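Long-range contacts in glycosyl hydrolases family 2, sugar binding domain protein (Bacteroides uniformis str. 3978 T3 ii, PDB 6D1P), which is a beta-glucuronidase from a human gut bacterium and probably hydrolyses O-glycosidic bonds that link glucuronic acid to other molecules: residues A358-L363 against G572-T577; H560-E565 against Q614-S619. All blocks are in the same frame, centred on the assembly; numbering follows the deposited sequence.

Contact 1: A358-L363 against G572-T577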
loop_
_atom_site.group_PDB
_atom_site.type_symbol
_atom_site.label_atom_id
_atom_site.label_comp_id
_atom_site.label_asym_id
_atom_site.label_seq_id
_atom_site.Cartn_x
_atom_site.Cartn_y
_atom_site.Cartn_z
ATOM N N ALA A 358 -12.784 17.064 34.274
ATOM C CA ALA A 358 -13.482 15.794 34.177
ATOM C C ALA A 358 -13.159 14.927 35.376
ATOM O O ALA A 358 -12.090 15.029 35.972
ATOM C CB ALA A 358 -13.086 15.045 32.894
ATOM N N ASN A 359 -14.096 14.049 35.723
ATOM C CA ASN A 359 -13.837 13.045 36.744
ATOM C C ASN A 359 -14.159 11.642 36.250
ATOM O O ASN A 359 -14.102 10.695 37.035
ATOM C CB ASN A 359 -14.611 13.355 38.046
ATOM C CG ASN A 359 -16.139 13.406 37.857
ATOM O OD1 ASN A 359 -16.690 12.954 36.850
ATOM N ND2 ASN A 359 -16.827 13.950 38.859
ATOM N N PHE A 360 -14.435 11.485 34.957
ATOM C CA PHE A 360 -15.027 10.267 34.439
ATOM C C PHE A 360 -14.633 10.130 32.974
ATOM O O PHE A 360 -14.602 11.121 32.242
ATOM C CB PHE A 360 -16.554 10.333 34.608
ATOM C CG PHE A 360 -17.275 9.052 34.276
ATOM C CD1 PHE A 360 -16.734 7.823 34.612
ATOM C CD2 PHE A 360 -18.516 9.088 33.662
ATOM C CE1 PHE A 360 -17.411 6.641 34.323
ATOM C CE2 PHE A 360 -19.198 7.914 33.371
ATOM C CZ PHE A 360 -18.643 6.688 33.695
ATOM N N ILE A 361 -14.334 8.910 32.543
ATOM C CA ILE A 361 -13.970 8.711 31.150
ATOM C C ILE A 361 -14.409 7.321 30.706
ATOM O O ILE A 361 -14.271 6.337 31.444
ATOM C CB ILE A 361 -12.458 8.938 30.940
ATOM C CG1 ILE A 361 -12.103 8.862 29.445
ATOM C CG2 ILE A 361 -11.635 7.962 31.795
ATOM C CD1 ILE A 361 -10.679 9.346 29.143
ATOM N N ARG A 362 -14.964 7.260 29.497
ATOM C CA ARG A 362 -15.201 6.015 28.781
ATOM C C ARG A 362 -14.097 5.844 27.742
ATOM O O ARG A 362 -13.880 6.731 26.915
ATOM C CB ARG A 362 -16.585 6.024 28.125
ATOM C CG ARG A 362 -16.933 4.797 27.272
ATOM C CD ARG A 362 -18.419 4.844 26.909
ATOM N NE ARG A 362 -18.835 3.916 25.848
ATOM C CZ ARG A 362 -19.369 4.295 24.689
ATOM N NH1 ARG A 362 -19.523 5.590 24.399
ATOM N NH2 ARG A 362 -19.748 3.379 23.815
ATOM N N LEU A 363 -13.413 4.702 27.786
ATOM C CA LEU A 363 -12.157 4.504 27.057
ATOM C C LEU A 363 -12.405 3.990 25.633
ATOM O O LEU A 363 -11.943 2.918 25.239
ATOM C CB LEU A 363 -11.257 3.548 27.834
ATOM C CG LEU A 363 -10.866 4.003 29.248
ATOM C CD1 LEU A 363 -9.994 2.960 29.930
ATOM C CD2 LEU A 363 -10.153 5.354 29.206
ATOM N N GLY A 572 -24.979 11.263 35.379
ATOM C CA GLY A 572 -23.948 12.045 34.727
ATOM C C GLY A 572 -23.908 11.772 33.234
ATOM O O GLY A 572 -24.798 11.128 32.670
ATOM N N SER A 573 -22.849 12.277 32.602
ATOM C CA SER A 573 -22.690 12.042 31.176
ATOM C C SER A 573 -21.213 11.984 30.812
ATOM O O SER A 573 -20.336 12.342 31.606
ATOM C CB SER A 573 -23.375 13.121 30.359
ATOM O OG SER A 573 -22.659 14.327 30.507
ATOM N N LEU A 574 -20.954 11.522 29.579
ATOM C CA LEU A 574 -19.636 11.586 28.950
ATOM C C LEU A 574 -19.820 12.208 27.578
ATOM O O LEU A 574 -20.448 11.601 26.703
ATOM C CB LEU A 574 -19.002 10.202 28.824
ATOM C CG LEU A 574 -19.075 9.350 30.092
ATOM C CD1 LEU A 574 -20.191 8.290 29.983
ATOM C CD2 LEU A 574 -17.741 8.708 30.392
ATOM N N PHE A 575 -19.289 13.409 27.373
ATOM C CA PHE A 575 -19.368 13.951 26.028
ATOM C C PHE A 575 -18.387 13.210 25.129
ATOM O O PHE A 575 -17.411 12.617 25.593
ATOM C CB PHE A 575 -19.137 15.467 26.009
ATOM C CG PHE A 575 -17.704 15.901 26.211
ATOM C CD1 PHE A 575 -17.225 16.198 27.488
ATOM C CD2 PHE A 575 -16.857 16.102 25.113
ATOM C CE1 PHE A 575 -15.909 16.646 27.675
ATOM C CE2 PHE A 575 -15.539 16.528 25.282
ATOM C CZ PHE A 575 -15.064 16.812 26.560
ATOM N N TRP A 576 -18.706 13.174 23.838
ATOM C CA TRP A 576 -17.860 12.556 22.819
ATOM C C TRP A 576 -17.368 13.691 21.938
ATOM O O TRP A 576 -18.152 14.277 21.184
ATOM C CB TRP A 576 -18.629 11.510 22.011
ATOM C CG TRP A 576 -17.793 10.799 20.959
ATOM C CD1 TRP A 576 -17.421 11.284 19.741
ATOM C CD2 TRP A 576 -17.231 9.488 21.060
ATOM N NE1 TRP A 576 -16.643 10.364 19.085
ATOM C CE2 TRP A 576 -16.511 9.250 19.868
ATOM C CE3 TRP A 576 -17.269 8.488 22.043
ATOM C CZ2 TRP A 576 -15.847 8.039 19.616
ATOM C CZ3 TRP A 576 -16.599 7.294 21.809
ATOM C CH2 TRP A 576 -15.891 7.079 20.598
ATOM N N THR A 577 -16.085 14.013 22.029
ATOM C CA THR A 577 -15.074 13.235 22.727
ATOM C C THR A 577 -13.991 14.234 23.094
ATOM O O THR A 577 -14.099 15.421 22.732
ATOM C CB THR A 577 -14.500 12.067 21.834
ATOM O OG1 THR A 577 -13.600 11.254 22.602
ATOM C CG2 THR A 577 -13.784 12.603 20.589
#

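Contact 2: H560-E565 against Q614-S619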
loop_
_atom_site.group_PDB
_atom_site.type_symbol
_atom_site.label_atom_id
_atom_site.label_comp_id
_atom_site.label_asym_id
_atom_site.label_seq_id
_atom_site.Cartn_x
_atom_site.Cartn_y
_atom_site.Cartn_z
ATOM N N HIS A 560 -25.653 22.563 27.601
ATOM C CA HIS A 560 -25.680 21.266 28.276
ATOM C C HIS A 560 -25.141 21.375 29.692
ATOM O O HIS A 560 -25.747 20.856 30.640
ATOM C CB HIS A 560 -24.864 20.228 27.500
ATOM C CG HIS A 560 -25.587 19.603 26.349
ATOM N ND1 HIS A 560 -25.769 20.242 25.143
ATOM C CD2 HIS A 560 -26.146 18.377 26.212
ATOM C CE1 HIS A 560 -26.421 19.444 24.315
ATOM N NE2 HIS A 560 -26.665 18.306 24.941
ATOM N N LEU A 561 -23.995 22.051 29.852
ATOM C CA LEU A 561 -23.341 22.102 31.159
ATOM C C LEU A 561 -24.174 22.882 32.173
ATOM O O LEU A 561 -24.240 22.511 33.354
ATOM C CB LEU A 561 -21.948 22.712 31.025
ATOM C CG LEU A 561 -20.915 21.822 30.316
ATOM C CD1 LEU A 561 -19.633 22.583 30.044
ATOM C CD2 LEU A 561 -20.623 20.590 31.148
ATOM N N LYS A 562 -24.807 23.969 31.743
ATOM C CA LYS A 562 -25.598 24.713 32.706
ATOM C C LYS A 562 -26.895 23.982 33.021
ATOM O O LYS A 562 -27.406 24.105 34.139
ATOM C CB LYS A 562 -25.848 26.144 32.229
ATOM C CG LYS A 562 -26.751 26.311 31.045
ATOM C CD LYS A 562 -28.147 26.763 31.451
ATOM C CE LYS A 562 -28.937 27.184 30.216
ATOM N NZ LYS A 562 -30.347 27.556 30.540
ATOM N N GLU A 563 -27.400 23.164 32.089
ATOM C CA GLU A 563 -28.577 22.359 32.401
ATOM C C GLU A 563 -28.253 21.287 33.430
ATOM O O GLU A 563 -29.069 21.008 34.322
ATOM C CB GLU A 563 -29.153 21.739 31.133
ATOM C CG GLU A 563 -29.681 22.776 30.146
ATOM C CD GLU A 563 -30.841 23.600 30.697
ATOM O OE1 GLU A 563 -31.988 23.380 30.258
ATOM O OE2 GLU A 563 -30.601 24.473 31.564
ATOM N N GLN A 564 -27.058 20.704 33.358
ATOM C CA GLN A 564 -26.744 19.617 34.274
ATOM C C GLN A 564 -26.756 20.053 35.734
ATOM O O GLN A 564 -26.893 19.198 36.617
ATOM C CB GLN A 564 -25.404 18.987 33.902
ATOM C CG GLN A 564 -25.497 18.342 32.523
ATOM C CD GLN A 564 -24.330 17.457 32.148
ATOM O OE1 GLN A 564 -23.395 17.259 32.915
ATOM N NE2 GLN A 564 -24.391 16.911 30.948
ATOM N N GLU A 565 -26.619 21.349 36.012
ATOM C CA GLU A 565 -26.647 21.820 37.390
ATOM C C GLU A 565 -28.045 21.754 37.995
ATOM O O GLU A 565 -28.179 21.830 39.216
ATOM C CB GLU A 565 -26.126 23.251 37.462
ATOM C CG GLU A 565 -24.652 23.411 37.152
ATOM C CD GLU A 565 -24.185 24.861 37.254
ATOM O OE1 GLU A 565 -24.958 25.724 37.752
ATOM O OE2 GLU A 565 -23.038 25.127 36.833
ATOM N N GLN A 614 -13.710 23.624 31.047
ATOM C CA GLN A 614 -12.844 23.889 32.188
ATOM C C GLN A 614 -13.491 24.904 33.119
ATOM O O GLN A 614 -13.474 24.734 34.344
ATOM C CB GLN A 614 -11.478 24.381 31.720
ATOM C CG GLN A 614 -10.404 24.428 32.813
ATOM C CD GLN A 614 -9.025 24.788 32.254
ATOM O OE1 GLN A 614 -8.865 25.808 31.572
ATOM N NE2 GLN A 614 -8.032 23.937 32.526
ATOM N N SER A 615 -14.121 25.930 32.548
ATOM C CA SER A 615 -14.742 26.963 33.356
ATOM C C SER A 615 -15.885 26.415 34.202
ATOM O O SER A 615 -16.197 27.000 35.242
ATOM C CB SER A 615 -15.245 28.090 32.463
ATOM O OG SER A 615 -16.333 27.657 31.684
ATOM N N TYR A 616 -16.502 25.305 33.787
ATOM C CA TYR A 616 -17.602 24.699 34.533
ATOM C C TYR A 616 -17.140 23.615 35.491
ATOM O O TYR A 616 -17.778 23.391 36.522
ATOM C CB TYR A 616 -18.621 24.084 33.572
ATOM C CG TYR A 616 -19.732 24.988 33.082
ATOM C CD1 TYR A 616 -20.918 25.104 33.796
ATOM C CD2 TYR A 616 -19.619 25.683 31.884
ATOM C CE1 TYR A 616 -21.955 25.911 33.347
ATOM C CE2 TYR A 616 -20.655 26.495 31.423
ATOM C CZ TYR A 616 -21.825 26.599 32.164
ATOM O OH TYR A 616 -22.876 27.387 31.730
ATOM N N TRP A 617 -16.039 22.942 35.188
ATOM C CA TRP A 617 -15.690 21.721 35.897
ATOM C C TRP A 617 -14.459 21.845 36.764
ATOM O O TRP A 617 -14.346 21.128 37.763
ATOM C CB TRP A 617 -15.463 20.569 34.898
ATOM C CG TRP A 617 -16.710 20.026 34.285
ATOM C CD1 TRP A 617 -18.001 20.428 34.533
ATOM C CD2 TRP A 617 -16.799 18.952 33.341
ATOM N NE1 TRP A 617 -18.884 19.671 33.791
ATOM C CE2 TRP A 617 -18.173 18.758 33.053
ATOM C CE3 TRP A 617 -15.852 18.131 32.712
ATOM C CZ2 TRP A 617 -18.618 17.787 32.152
ATOM C CZ3 TRP A 617 -16.306 17.154 31.806
ATOM C CH2 TRP A 617 -17.672 16.997 31.543
ATOM N N SER A 618 -13.515 22.690 36.378
ATOM C CA SER A 618 -12.255 22.783 37.095
ATOM C C SER A 618 -12.432 23.594 38.372
ATOM O O SER A 618 -13.140 24.606 38.386
ATOM C CB SER A 618 -11.191 23.435 36.219
ATOM O OG SER A 618 -9.946 23.415 36.882
ATOM N N SER A 619 -11.777 23.140 39.445
ATOM C CA SER A 619 -11.691 23.927 40.669
ATOM C C SER A 619 -10.565 24.955 40.629
ATOM O O SER A 619 -10.520 25.839 41.488
ATOM C CB SER A 619 -11.528 23.002 41.883
ATOM O OG SER A 619 -10.658 21.912 41.608
HETATM O O HOH W 1 -21.708 18.983 34.642
#

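Contact 1: A358-L363 against G572-T577
Phe360 and Arg362 meet Leu574 and Trp576 inside a TIM barrel, where strands 360-362 and 572-574 flank the first barrel strand, 321-329, as its two parallel neighbours. Being neighbours at one remove, they stand 7.5 Å apart at the axes, their directions 49° apart, and their side chains meet in the barrel interior. Ser573 contributes its carbonyl, whose O lies near the plane of the Phe360 ring at its edge. Leu574 carries the contact. Its CD2 sits over one face of the Phe360 ring, 3.7 Å from the centroid and displaced toward the rim in a CH-pi contact; the same methyl reaches Arg362 CB at 3.7 Å. The peptide bond from Trp576 to Thr577 is cis, as is common after the tryptophan near the end of the eighth barrel strand in related glycosidases, and the Trp576 side chain lies close to a bound glycerol. The Arg362 chain runs extended to NE, with CG anti to the backbone N (chi1 177°), bringing its guanidinium near the Trp576 indole. Glu386, Glu512 and His329 grip that group, whose NH1 passes obliquely 4.3 Å from Trp576 CZ3.

Contact 2: H560-E565 against Q614-S619
Leu561 and Tyr616 mark the closest backbone approach between the last turns of helices 550-564 and 609-617, their CA atoms 7.1 Å apart. These helices belong to the outer layer of the TIM barrel; one precedes its final strand, 572-574, and the other follows it.

Leu561 is wedged between two aromatic side chains. Its CB stands almost squarely over the centre of the Tyr616 ring, 3.7 Å from the centroid and 6° off the normal, a well-centred CH-pi contact. Beyond CB, the branch splits the work: CD1 leans on Tyr616 CD2 at 3.6 Å, whereas CD2 touches the indole of Trp617, 3.6 Å from CZ2. With CG anti to the carbonyl carbon (chi1 -71°), the branch point lies between the rings, and chi2 sends one methyl to each.

Lys562 runs alongside the tyrosine in the same direction and brings CB to 3.3 Å from Tyr616 OH, a hydroxyl hydrogen-bonded to Asp558, one turn before Lys562. Glu565 arrives instead at the ring edge, its OE2 3.7 Å from Tyr616 CD1 and its carboxylate plane turned 63° from the ring. That oxygen is bonded to Ser668 of the DUF4982 region, so the contact borders the next part of the chain.

A water bridges the two segments beside Leu561, donating to Gln564 OE1 and accepting from Trp617 NE1, each at 3.0 Å.

Replacing Tyr616 by an alanine removes the ring, which would probably leave Leu561 CB and CD1 without their aromatic cover and Asp558 without its hydroxyl partner. The apolar middle supplies the packing, while the polar ends of the tyrosine and indole are satisfied by a carboxylate and a water, so the rings pack carbon against Leu561 while OH and NE1 keep polar partners.

In the fold
From the N terminus the chain first lays down 358-363, then runs through the intervening barrel strands and helices to 560-565. Soon after, 572-577 returns to the first segment, so contact 1 closes a loop of 208 residues and brings the last barrel strand round toward the second. Contact 2 closes a shorter loop of 48 residues when 614-619 reaches 560-565. The segments alternate, so the two contacts cross rather than nest: contact 1 ties strands in the barrel interior, contact 2 helices outside it. They also touch, through Ser573 OG and Gln564 NE2 at 3.1 Å, probably hydrogen-bonded, and where Trp617 CE3 packs 3.6 Å from Ala358 N.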